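Local coordinates for Rbstp0775 protein (PDB 1RZ3) that is of unproven function but is probably an ATP-binding P-loop kinase related to uridine kinase and phosphoribulokinase, at residues A[5-10]-A[36-41]; A[13-18]-A[47-52]. All coordinates share one frame; numbering follows the deposited sequence.

Both contacts join the same two helices, 3-15 and 35-48, at points whose centres lie about 12 Å apart. Following the chain from the N terminus, residues 5-10 come first and meet 36-41 in contact 1, closing a loop that contains strand 23-29. Residues 13-18, inside that loop, reach out of it to 47-52 in contact 2, so the two closures cross rather than nest. Contact 1 joins the earlier part of each helix in a buried interface, and contact 2 joins their C-terminal ends at the surface. Together they place helix 3-15 against helix 35-48, with side chains of both resting on the central parallel sheet.

Contact 1: A[5-10]-A[36-41]; sequences DRIDFL and TTLANQ
Ile-7 and Leu-38 mark the closest backbone register, CA to CA 7.7 Å, where the axes of segments 5-10 and 36-41 approach to 11.2 Å and cross at -60°. An axis separation of this size is bridged by side chains alone, and three apolar ones do most of the work. The first side-chain bond of Ile-7 is directed toward segment 36-41. Its CG1 lies 3.9 Å from CD1 of Leu-38, and the two side chains run past each other in opposite directions, flank against flank. Leu-38 starts out obliquely, but with CG anti to the backbone N (chi1 176°) its branch swings toward helix 3-15. The two methyls then divide the neighbours between them: CD1 serves Ile-7, and CD2 of Leu-38 meets CD2 of Leu-10, one turn on from Ile-7, at 4.2 Å. At the outer margin, with CD1 anti to CA (chi2 175°), Ile-7 brings that methyl to 3.5 Å from OE1 of Gln-41, whose side chain lies across it at about a right angle. The amide nitrogen NE2 of Gln-41 stays 5.0 Å from that same methyl CD1 of Ile-7, so the oxygen does the touching.

Leu-10 also rests on Val-148 and Phe-197, and Leu-38 on Leu-150, which places this crossing over the sheet strands 146-150 and 195-197. Segment 36-41 belongs to the helix that follows a probable Walker A loop; Thr-36, in that pattern, is hydrogen-bonded through OG1 to Glu-131. With no hydrogen bond or ion pair between them, the segments meet through apolar packing alone, apart from the amide of Gln-41, which sits at the exposed margin of the apolar contact.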
# COMPACT_ATOMS: atom_id res chain seq x y z
N ASP A 5 0.91 12.01 18.84
CA ASP A 5 2.33 12.01 19.15
C ASP A 5 3.06 10.91 18.39
O ASP A 5 4.21 11.08 18.00
CB ASP A 5 2.53 11.82 20.66
CG ASP A 5 1.81 12.88 21.47
OD1 ASP A 5 0.56 12.90 21.45
OD2 ASP A 5 2.50 13.70 22.13
N ARG A 6 2.39 9.78 18.19
CA ARG A 6 2.99 8.66 17.47
C ARG A 6 3.14 9.00 16.00
O ARG A 6 4.14 8.66 15.37
CB ARG A 6 2.12 7.41 17.62
CG ARG A 6 2.02 6.90 19.05
CD ARG A 6 1.17 5.64 19.11
NE ARG A 6 1.08 5.11 20.47
CZ ARG A 6 0.38 4.04 20.81
NH1 ARG A 6 -0.31 3.38 19.89
NH2 ARG A 6 0.35 3.63 22.08
N ILE A 7 2.14 9.68 15.45
CA ILE A 7 2.18 10.07 14.05
C ILE A 7 3.28 11.11 13.85
O ILE A 7 3.99 11.09 12.85
CB ILE A 7 0.82 10.64 13.61
CG1 ILE A 7 -0.23 9.52 13.64
CG2 ILE A 7 0.92 11.24 12.21
CD1 ILE A 7 -1.64 9.97 13.33
N ASP A 8 3.43 12.02 14.82
CA ASP A 8 4.47 13.04 14.73
C ASP A 8 5.84 12.38 14.82
O ASP A 8 6.77 12.79 14.14
CB ASP A 8 4.31 14.08 15.84
CG ASP A 8 3.15 15.02 15.59
OD1 ASP A 8 3.10 15.62 14.49
OD2 ASP A 8 2.30 15.18 16.49
N PHE A 9 5.95 11.36 15.66
CA PHE A 9 7.22 10.67 15.81
C PHE A 9 7.57 9.95 14.50
O PHE A 9 8.73 9.91 14.09
CB PHE A 9 7.16 9.64 16.94
CG PHE A 9 8.48 8.98 17.22
CD1 PHE A 9 9.53 9.69 17.79
CD2 PHE A 9 8.68 7.65 16.88
CE1 PHE A 9 10.77 9.09 18.01
CE2 PHE A 9 9.92 7.04 17.09
CZ PHE A 9 10.96 7.76 17.66
N LEU A 10 6.56 9.39 13.85
CA LEU A 10 6.78 8.69 12.59
C LEU A 10 7.24 9.69 11.53
O LEU A 10 8.14 9.41 10.74
CB LEU A 10 5.49 7.99 12.14
CG LEU A 10 5.54 7.20 10.83
CD1 LEU A 10 6.68 6.20 10.85
CD2 LEU A 10 4.21 6.49 10.63
N THR A 36 -5.04 3.63 5.54
CA THR A 36 -5.47 4.73 4.70
C THR A 36 -5.51 6.04 5.47
O THR A 36 -5.06 7.07 4.97
CB THR A 36 -6.85 4.44 4.08
OG1 THR A 36 -6.76 3.30 3.23
CG2 THR A 36 -7.34 5.63 3.27
N THR A 37 -6.04 6.00 6.69
CA THR A 37 -6.12 7.19 7.51
C THR A 37 -4.72 7.65 7.89
O THR A 37 -4.41 8.84 7.84
CB THR A 37 -6.92 6.94 8.80
OG1 THR A 37 -8.25 6.52 8.47
CG2 THR A 37 -7.00 8.22 9.64
N LEU A 38 -3.87 6.70 8.28
CA LEU A 38 -2.51 7.04 8.68
C LEU A 38 -1.77 7.68 7.52
O LEU A 38 -1.10 8.70 7.68
CB LEU A 38 -1.75 5.80 9.14
CG LEU A 38 -0.28 6.07 9.49
CD1 LEU A 38 -0.19 7.07 10.63
CD2 LEU A 38 0.41 4.78 9.87
N ALA A 39 -1.90 7.08 6.34
CA ALA A 39 -1.23 7.59 5.15
C ALA A 39 -1.62 9.04 4.87
O ALA A 39 -0.76 9.89 4.66
CB ALA A 39 -1.57 6.72 3.94
N ASN A 40 -2.92 9.31 4.86
CA ASN A 40 -3.40 10.66 4.58
C ASN A 40 -2.94 11.69 5.61
O ASN A 40 -2.49 12.78 5.25
CB ASN A 40 -4.92 10.68 4.46
CG ASN A 40 -5.42 9.84 3.30
OD1 ASN A 40 -4.76 9.72 2.27
ND2 ASN A 40 -6.60 9.26 3.46
N GLN A 41 -3.03 11.34 6.89
CA GLN A 41 -2.61 12.27 7.94
C GLN A 41 -1.10 12.49 7.90
O GLN A 41 -0.62 13.61 8.09
CB GLN A 41 -3.02 11.74 9.31
CG GLN A 41 -4.53 11.69 9.51
CD GLN A 41 -4.91 11.44 10.95
OE1 GLN A 41 -4.58 10.40 11.53
NE2 GLN A 41 -5.61 12.40 11.55

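Contact 2: A[13-18]-A[47-52]; sequences TILAIK and REQGIS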
# COMPACT_ATOMS: atom_id res chain seq x y z
N THR A 13 10.80 10.46 12.15
CA THR A 13 11.60 9.32 11.71
C THR A 13 11.80 9.36 10.20
O THR A 13 12.90 9.14 9.70
CB THR A 13 10.90 8.00 12.11
OG1 THR A 13 10.85 7.92 13.54
CG2 THR A 13 11.65 6.79 11.56
N ILE A 14 10.72 9.65 9.48
CA ILE A 14 10.77 9.72 8.02
C ILE A 14 11.65 10.87 7.54
O ILE A 14 12.40 10.72 6.57
CB ILE A 14 9.34 9.84 7.44
CG1 ILE A 14 8.62 8.50 7.58
CG2 ILE A 14 9.39 10.28 5.97
CD1 ILE A 14 7.12 8.55 7.30
N LEU A 15 11.58 12.00 8.23
CA LEU A 15 12.39 13.15 7.84
C LEU A 15 13.89 12.96 8.11
O LEU A 15 14.71 13.76 7.66
CB LEU A 15 11.90 14.41 8.56
CG LEU A 15 10.51 14.92 8.16
CD1 LEU A 15 10.09 16.06 9.10
CD2 LEU A 15 10.54 15.38 6.71
N ALA A 16 14.23 11.90 8.84
CA ALA A 16 15.63 11.61 9.17
C ALA A 16 16.27 10.62 8.20
O ALA A 16 17.48 10.41 8.23
CB ALA A 16 15.72 11.05 10.61
N ILE A 17 15.45 10.01 7.35
CA ILE A 17 15.95 9.03 6.38
C ILE A 17 16.80 9.68 5.29
O ILE A 17 16.43 10.72 4.73
CB ILE A 17 14.79 8.29 5.69
CG1 ILE A 17 13.92 7.58 6.73
CG2 ILE A 17 15.34 7.26 4.68
CD1 ILE A 17 12.67 6.96 6.14
N LYS A 18 17.94 9.06 4.99
CA LYS A 18 18.82 9.56 3.94
C LYS A 18 18.11 9.43 2.60
O LYS A 18 17.63 8.36 2.25
CB LYS A 18 20.13 8.76 3.89
CG LYS A 18 21.05 9.17 2.74
CD LYS A 18 21.51 10.62 2.89
CE LYS A 18 22.46 11.03 1.77
NZ LYS A 18 21.82 11.00 0.43
N ARG A 47 3.69 17.54 4.22
CA ARG A 47 3.55 18.70 3.34
C ARG A 47 3.73 20.00 4.12
O ARG A 47 4.32 20.96 3.62
CB ARG A 47 2.18 18.69 2.66
CG ARG A 47 2.01 17.55 1.67
CD ARG A 47 0.64 17.59 1.01
NE ARG A 47 0.48 16.47 0.09
CZ ARG A 47 -0.36 15.46 0.28
NH1 ARG A 47 -1.13 15.43 1.36
NH2 ARG A 47 -0.41 14.46 -0.60
N GLU A 48 3.23 20.03 5.34
CA GLU A 48 3.36 21.21 6.17
C GLU A 48 4.81 21.40 6.61
O GLU A 48 5.19 22.49 7.04
CB GLU A 48 2.41 21.11 7.37
CG GLU A 48 0.96 20.96 6.91
CD GLU A 48 -0.02 20.85 8.05
OE1 GLU A 48 0.13 19.92 8.88
OE2 GLU A 48 -0.95 21.68 8.12
N GLN A 49 5.61 20.35 6.48
CA GLN A 49 7.03 20.42 6.83
C GLN A 49 7.81 20.78 5.57
O GLN A 49 9.04 20.74 5.56
CB GLN A 49 7.53 19.09 7.39
CG GLN A 49 6.77 18.55 8.58
CD GLN A 49 6.56 19.60 9.66
OE1 GLN A 49 7.50 20.25 10.11
NE2 GLN A 49 5.31 19.76 10.08
N GLY A 50 7.09 21.09 4.50
CA GLY A 50 7.75 21.47 3.26
C GLY A 50 8.10 20.33 2.33
O GLY A 50 8.95 20.48 1.45
N ILE A 51 7.46 19.18 2.50
CA ILE A 51 7.73 18.02 1.65
C ILE A 51 6.60 17.78 0.66
O ILE A 51 5.43 17.71 1.04
CB ILE A 51 7.89 16.73 2.48
CG1 ILE A 51 8.92 16.93 3.60
CG2 ILE A 51 8.28 15.57 1.56
CD1 ILE A 51 10.31 17.30 3.12
N SER A 52 6.94 17.67 -0.63
CA SER A 52 5.93 17.40 -1.65
C SER A 52 5.75 15.88 -1.66
O SER A 52 6.70 15.15 -1.95
CB SER A 52 6.39 17.88 -3.02
OG SER A 52 6.36 19.29 -3.11
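Leu-15 alone supplies the whole touching surface of segment 13-18, and its two methyls are split between the residues flanking Gly-50. CD2 of Leu-15 lies 3.8 Å from CG1 of Ile-51 and 4.1 Å from its CD1, the two side chains lying alongside each other and running in opposite senses. CD1 of Leu-15 reaches CG of Gln-49 at 4.2 Å, a looser touch made at about a right angle. Chi1 of -56° sets CG of Gln-49 in front of Leu-15, and the bend at chi2 (-48°) turns the amide back, NE2 making a weak hydrogen bond to Thr-45 O. Between the two touching residues sits Gly-50 (phi 88°), the C-prime residue of a Schellman motif, in which Gly-50 N binds Arg-47 O (2.9 Å) and Ile-51 N binds Leu-46 O. No hydrogen bond joins the segments themselves. Leu-15 and Ile-51 both also lean on Leu-46 of helix 35-48, and Ile-51 reaches Met-127 of strand 127-132. The contact thus lies where helix 3-15 finishes beside the turn that leads helix 35-48 into edge strand 53-57.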